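Local coordinates for protein possible galactose mutarotase (PDB 4RNL) that probably interconverts the alpha and beta anomers of galactose or a related aldose, at residues 181-195 and 294-308. Residues are numbered along the deposited sequence; the frame is centred on the assembly and turned at random.
With GOL (glycerol), chain E.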
loop_
_atom_site.group_PDB
_atom_site.type_symbol
_atom_site.label_atom_id
_atom_site.label_comp_id
_atom_site.label_asym_id
_atom_site.label_seq_id
_atom_site.Cartn_x
_atom_site.Cartn_y
_atom_site.Cartn_z
ATOM N N ASN A 181 -2.430 -0.474 0.348
ATOM C CA ASN A 181 -1.967 0.740 -0.310
ATOM C C ASN A 181 -0.452 0.694 -0.401
ATOM O O ASN A 181 0.232 0.383 0.580
ATOM C CB ASN A 181 -2.425 2.000 0.418
ATOM C CG ASN A 181 -2.022 3.255 -0.335
ATOM O OD1 ASN A 181 -0.901 3.738 -0.193
ATOM N ND2 ASN A 181 -2.909 3.740 -1.197
ATOM N N HIS A 182 0.064 0.993 -1.586
ATOM C CA HIS A 182 1.475 0.795 -1.896
ATOM C C HIS A 182 2.253 2.117 -1.824
ATOM O O HIS A 182 3.186 2.337 -2.591
ATOM C CB HIS A 182 1.572 0.193 -3.297
ATOM C CG HIS A 182 2.818 -0.600 -3.545
ATOM N ND1 HIS A 182 4.079 -0.052 -3.465
ATOM C CD2 HIS A 182 2.992 -1.893 -3.914
ATOM C CE1 HIS A 182 4.979 -0.975 -3.756
ATOM N NE2 HIS A 182 4.346 -2.101 -4.038
ATOM N N THR A 183 1.865 3.000 -0.908
ATOM C CA THR A 183 2.610 4.243 -0.686
ATOM C C THR A 183 4.064 3.930 -0.277
ATOM O O THR A 183 4.305 3.051 0.554
ATOM C CB THR A 183 1.913 5.106 0.403
ATOM O OG1 THR A 183 0.744 5.739 -0.154
ATOM C CG2 THR A 183 2.842 6.187 0.935
ATOM N N TYR A 184 5.029 4.614 -0.889
ATOM C CA TYR A 184 6.405 4.602 -0.396
ATOM C C TYR A 184 6.657 5.958 0.251
ATOM O O TYR A 184 6.283 7.010 -0.313
ATOM C CB TYR A 184 7.440 4.518 -1.521
ATOM C CG TYR A 184 7.404 3.376 -2.516
ATOM C CD1 TYR A 184 6.346 3.228 -3.409
ATOM C CD2 TYR A 184 8.486 2.506 -2.628
ATOM C CE1 TYR A 184 6.349 2.214 -4.356
ATOM C CE2 TYR A 184 8.500 1.498 -3.570
ATOM C CZ TYR A 184 7.433 1.361 -4.431
ATOM O OH TYR A 184 7.450 0.363 -5.379
ATOM N N LEU A 185 7.338 5.953 1.391
ATOM C CA LEU A 185 7.614 7.189 2.109
ATOM C C LEU A 185 9.108 7.422 2.300
ATOM O O LEU A 185 9.886 6.492 2.530
ATOM C CB LEU A 185 6.916 7.182 3.475
ATOM C CG LEU A 185 5.389 7.226 3.434
ATOM C CD1 LEU A 185 4.822 6.892 4.799
ATOM C CD2 LEU A 185 4.914 8.599 2.950
ATOM N N ASN A 186 9.511 8.679 2.172
ATOM C CA ASN A 186 10.803 9.127 2.675
ATOM C C ASN A 186 10.492 10.270 3.638
ATOM O O ASN A 186 10.077 11.352 3.210
ATOM C CB ASN A 186 11.711 9.604 1.527
ATOM C CG ASN A 186 13.129 9.926 1.988
ATOM O OD1 ASN A 186 13.329 10.522 3.053
ATOM N ND2 ASN A 186 14.119 9.546 1.186
ATOM N N LEU A 187 10.673 10.025 4.934
ATOM C CA LEU A 187 10.262 10.989 5.962
ATOM C C LEU A 187 11.135 12.243 5.963
ATOM O O LEU A 187 10.805 13.239 6.610
ATOM C CB LEU A 187 10.243 10.331 7.353
ATOM C CG LEU A 187 9.291 9.140 7.488
ATOM C CD1 LEU A 187 9.295 8.556 8.898
ATOM C CD2 LEU A 187 7.868 9.566 7.085
ATOM N N GLY A 188 12.243 12.200 5.222
ATOM C CA GLY A 188 13.103 13.366 5.056
ATOM C C GLY A 188 12.744 14.153 3.807
ATOM O O GLY A 188 13.349 15.190 3.511
ATOM N N GLY A 189 11.749 13.661 3.075
ATOM C CA GLY A 189 11.339 14.263 1.809
ATOM C C GLY A 189 11.674 13.359 0.634
ATOM O O GLY A 189 12.741 12.738 0.622
ATOM N N ASP A 190 10.790 13.287 -0.363
ATOM C CA ASP A 190 10.978 12.332 -1.462
ATOM C C ASP A 190 12.214 12.638 -2.294
ATOM O O ASP A 190 12.735 11.763 -2.982
ATOM C CB ASP A 190 9.743 12.265 -2.374
ATOM C CG ASP A 190 9.556 13.517 -3.190
ATOM O OD1 ASP A 190 9.335 14.592 -2.584
ATOM O OD2 ASP A 190 9.624 13.443 -4.444
ATOM N N GLY A 191 12.695 13.872 -2.230
ATOM C CA GLY A 191 13.881 14.240 -2.988
ATOM C C GLY A 191 15.159 14.214 -2.171
ATOM O O GLY A 191 16.202 14.671 -2.641
ATOM N N SER A 192 15.102 13.674 -0.955
ATOM C CA SER A 192 16.245 13.796 -0.033
ATOM C C SER A 192 17.297 12.703 -0.176
ATOM O O SER A 192 18.267 12.669 0.585
ATOM C CB SER A 192 15.770 13.856 1.424
ATOM O OG SER A 192 15.136 12.637 1.796
ATOM N N GLY A 193 17.115 11.806 -1.135
ATOM C CA GLY A 193 18.080 10.738 -1.337
ATOM C C GLY A 193 17.588 9.445 -0.718
ATOM O O GLY A 193 16.385 9.174 -0.734
ATOM N N SER A 194 18.505 8.642 -0.179
ATOM C CA SER A 194 18.127 7.326 0.349
ATOM C C SER A 194 17.311 7.404 1.635
ATOM O O SER A 194 17.515 8.293 2.468
ATOM C CB SER A 194 19.367 6.460 0.583
ATOM O OG SER A 194 19.000 5.212 1.161
ATOM N N ALA A 195 16.380 6.465 1.791
ATOM C CA ALA A 195 15.643 6.332 3.046
ATOM C C ALA A 195 16.226 5.215 3.919
ATOM O O ALA A 195 15.639 4.839 4.928
ATOM C CB ALA A 195 14.161 6.075 2.756
ATOM N N THR A 294 8.013 13.976 -7.704
ATOM C CA THR A 294 7.272 15.230 -7.564
ATOM C C THR A 294 8.140 16.380 -7.106
ATOM O O THR A 294 7.925 17.517 -7.507
ATOM C CB THR A 294 6.059 15.113 -6.628
ATOM O OG1 THR A 294 6.471 15.285 -5.269
ATOM C CG2 THR A 294 5.444 13.792 -6.790
ATOM N N SER A 295 9.134 16.094 -6.274
ATOM C CA SER A 295 10.017 17.167 -5.818
ATOM C C SER A 295 11.134 17.491 -6.812
ATOM O O SER A 295 12.048 18.254 -6.494
ATOM C CB SER A 295 10.568 16.883 -4.418
ATOM O OG SER A 295 9.506 16.837 -3.479
ATOM N N GLY A 296 11.049 16.928 -8.016
ATOM C CA GLY A 296 11.968 17.284 -9.094
ATOM C C GLY A 296 13.325 16.593 -9.072
ATOM O O GLY A 296 14.246 16.987 -9.799
ATOM N N VAL A 297 13.443 15.553 -8.253
ATOM C CA VAL A 297 14.690 14.819 -8.090
ATOM C C VAL A 297 14.478 13.404 -8.609
ATOM O O VAL A 297 13.470 12.783 -8.295
ATOM C CB VAL A 297 15.093 14.755 -6.596
ATOM C CG1 VAL A 297 16.354 13.931 -6.417
ATOM C CG2 VAL A 297 15.287 16.155 -6.032
ATOM N N PRO A 298 15.414 12.901 -9.427
ATOM C CA PRO A 298 15.310 11.507 -9.881
ATOM C C PRO A 298 15.447 10.516 -8.732
ATOM O O PRO A 298 16.294 10.704 -7.849
ATOM C CB PRO A 298 16.479 11.355 -10.868
ATOM C CG PRO A 298 17.392 12.521 -10.598
ATOM C CD PRO A 298 16.513 13.630 -10.088
ATOM N N TYR A 299 14.621 9.472 -8.743
ATOM C CA TYR A 299 14.590 8.496 -7.654
ATOM C C TYR A 299 15.622 7.388 -7.868
ATOM O O TYR A 299 15.565 6.666 -8.866
ATOM C CB TYR A 299 13.197 7.857 -7.561
ATOM C CG TYR A 299 12.086 8.768 -7.066
ATOM C CD1 TYR A 299 12.337 9.777 -6.142
ATOM C CD2 TYR A 299 10.784 8.602 -7.515
ATOM C CE1 TYR A 299 11.322 10.603 -5.688
ATOM C CE2 TYR A 299 9.758 9.418 -7.070
ATOM C CZ TYR A 299 10.033 10.414 -6.156
ATOM O OH TYR A 299 9.009 11.223 -5.717
ATOM N N GLY A 300 16.558 7.247 -6.931
ATOM C CA GLY A 300 17.500 6.135 -6.956
ATOM C C GLY A 300 16.995 4.994 -6.085
ATOM O O GLY A 300 15.931 5.104 -5.479
ATOM N N PRO A 301 17.749 3.882 -6.023
ATOM C CA PRO A 301 17.333 2.764 -5.166
ATOM C C PRO A 301 17.174 3.228 -3.721
ATOM O O PRO A 301 17.966 4.061 -3.263
ATOM C CB PRO A 301 18.491 1.761 -5.300
ATOM C CG PRO A 301 19.662 2.579 -5.805
ATOM C CD PRO A 301 19.043 3.634 -6.679
ATOM N N ALA A 302 16.133 2.740 -3.051
ATOM C CA ALA A 302 15.824 3.095 -1.662
ATOM C C ALA A 302 15.424 4.562 -1.461
ATOM O O ALA A 302 15.544 5.098 -0.359
ATOM C CB ALA A 302 16.972 2.702 -0.726
ATOM N N ALA A 303 14.914 5.198 -2.511
ATOM C CA ALA A 303 14.487 6.602 -2.409
ATOM C C ALA A 303 13.346 6.736 -1.419
ATOM O O ALA A 303 13.167 7.788 -0.807
ATOM C CB ALA A 303 14.070 7.139 -3.776
ATOM N N GLY A 304 12.578 5.661 -1.259
ATOM C CA GLY A 304 11.487 5.608 -0.298
ATOM C C GLY A 304 11.244 4.177 0.147
ATOM O O GLY A 304 11.795 3.245 -0.443
ATOM N N LEU A 305 10.432 3.998 1.188
ATOM C CA LEU A 305 10.167 2.672 1.743
ATOM C C LEU A 305 8.684 2.421 1.688
ATOM O O LEU A 305 7.897 3.270 2.111
ATOM C CB LEU A 305 10.605 2.609 3.207
ATOM C CG LEU A 305 12.016 3.119 3.474
ATOM C CD1 LEU A 305 12.271 3.233 4.969
ATOM C CD2 LEU A 305 13.023 2.190 2.814
ATOM N N ALA A 306 8.291 1.262 1.171
ATOM C CA ALA A 306 6.879 0.898 1.188
ATOM C C ALA A 306 6.621 -0.062 2.341
ATOM O O ALA A 306 7.307 -1.078 2.481
ATOM C CB ALA A 306 6.455 0.266 -0.142
ATOM N N LEU A 307 5.637 0.275 3.173
ATOM C CA LEU A 307 5.187 -0.609 4.244
ATOM C C LEU A 307 3.745 -0.959 3.934
ATOM O O LEU A 307 2.839 -0.191 4.237
ATOM C CB LEU A 307 5.269 0.102 5.595
ATOM C CG LEU A 307 6.661 0.584 6.010
ATOM C CD1 LEU A 307 6.587 1.497 7.230
ATOM C CD2 LEU A 307 7.530 -0.596 6.311
ATOM N N GLU A 308 3.535 -2.104 3.297
ATOM C CA GLU A 308 2.211 -2.473 2.810
ATOM C C GLU A 308 1.566 -3.485 3.728
ATOM O O GLU A 308 2.018 -4.633 3.819
ATOM C CB GLU A 308 2.311 -3.072 1.404
ATOM C CG GLU A 308 3.231 -2.298 0.479
ATOM C CD GLU A 308 3.784 -3.165 -0.629
ATOM O OE1 GLU A 308 3.008 -3.954 -1.194
ATOM O OE2 GLU A 308 4.995 -3.072 -0.918
HETATM C C1 GOL E . 6.356 -5.184 -3.175
HETATM O O1 GOL E . 5.002 -4.810 -3.236
HETATM C C2 GOL E . 6.649 -6.307 -4.169
HETATM O O2 GOL E . 6.906 -7.524 -3.474
HETATM C C3 GOL E . 7.866 -5.891 -4.996
HETATM O O3 GOL E . 8.382 -6.982 -5.729
HETATM O O HOH W 1 -0.292 -0.171 3.366
HETATM O O HOH W 2 5.330 3.330 3.624
HETATM O O HOH W 3 2.892 2.477 2.979
HETATM O O HOH W 4 11.642 14.005 -6.463
#
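Asp190 reaches across to the 294-308 loop, where its two carboxylate oxygens can take donors from both Ser295 and Tyr299. Its CB lies 3.6 Å from Tyr299 OH, and CG, set between the backbone N and the carbonyl carbon (chi1 70°), brings both oxygens to that loop. Ser295 OG lies only 2.4 Å from OD1, too close for the length to be trusted. OD2 takes Ser295 N on its syn lone pair, at a long 3.3 Å, and Tyr299 OH at 2.6 Å on the anti side, with carboxylate and ring planes 75° apart; a water links OD2 to Val297 N. A leucine in its place would probably leave Tyr299 OH and Ser295 N without their shared acceptor. A CB on Gly191 would clash with Val297 CG2.

Farther along, Asn186 serves both segments: OD1 accepts from Gly188 N in an Asx turn, while ND2 gives a bond to Ala303 O (2.8 Å). Leu185 and Leu305 form an antiparallel hydrogen-bonded pair. Next to them the small CB of Ala306 sits over a face of the Tyr184 ring, a CH-pi contact 4.1 Å from the centroid; Tyr184 OH bonds to Ser76 O.

At the far end Glu308 OE2 lies over a face of the His182 ring, toward its rim, without a direct hydrogen bond to NE2; instead NE2 donates to glycerol O1, which donates to OE2. This glycerol, probably from the crystallisation liquor, is also hydrogen-bonded by Arg88, His113 and Asp242, consistent with a mutarotase sugar site. Within the antiparallel sheet, strand 305-310 lies between 180-185 and 278-282.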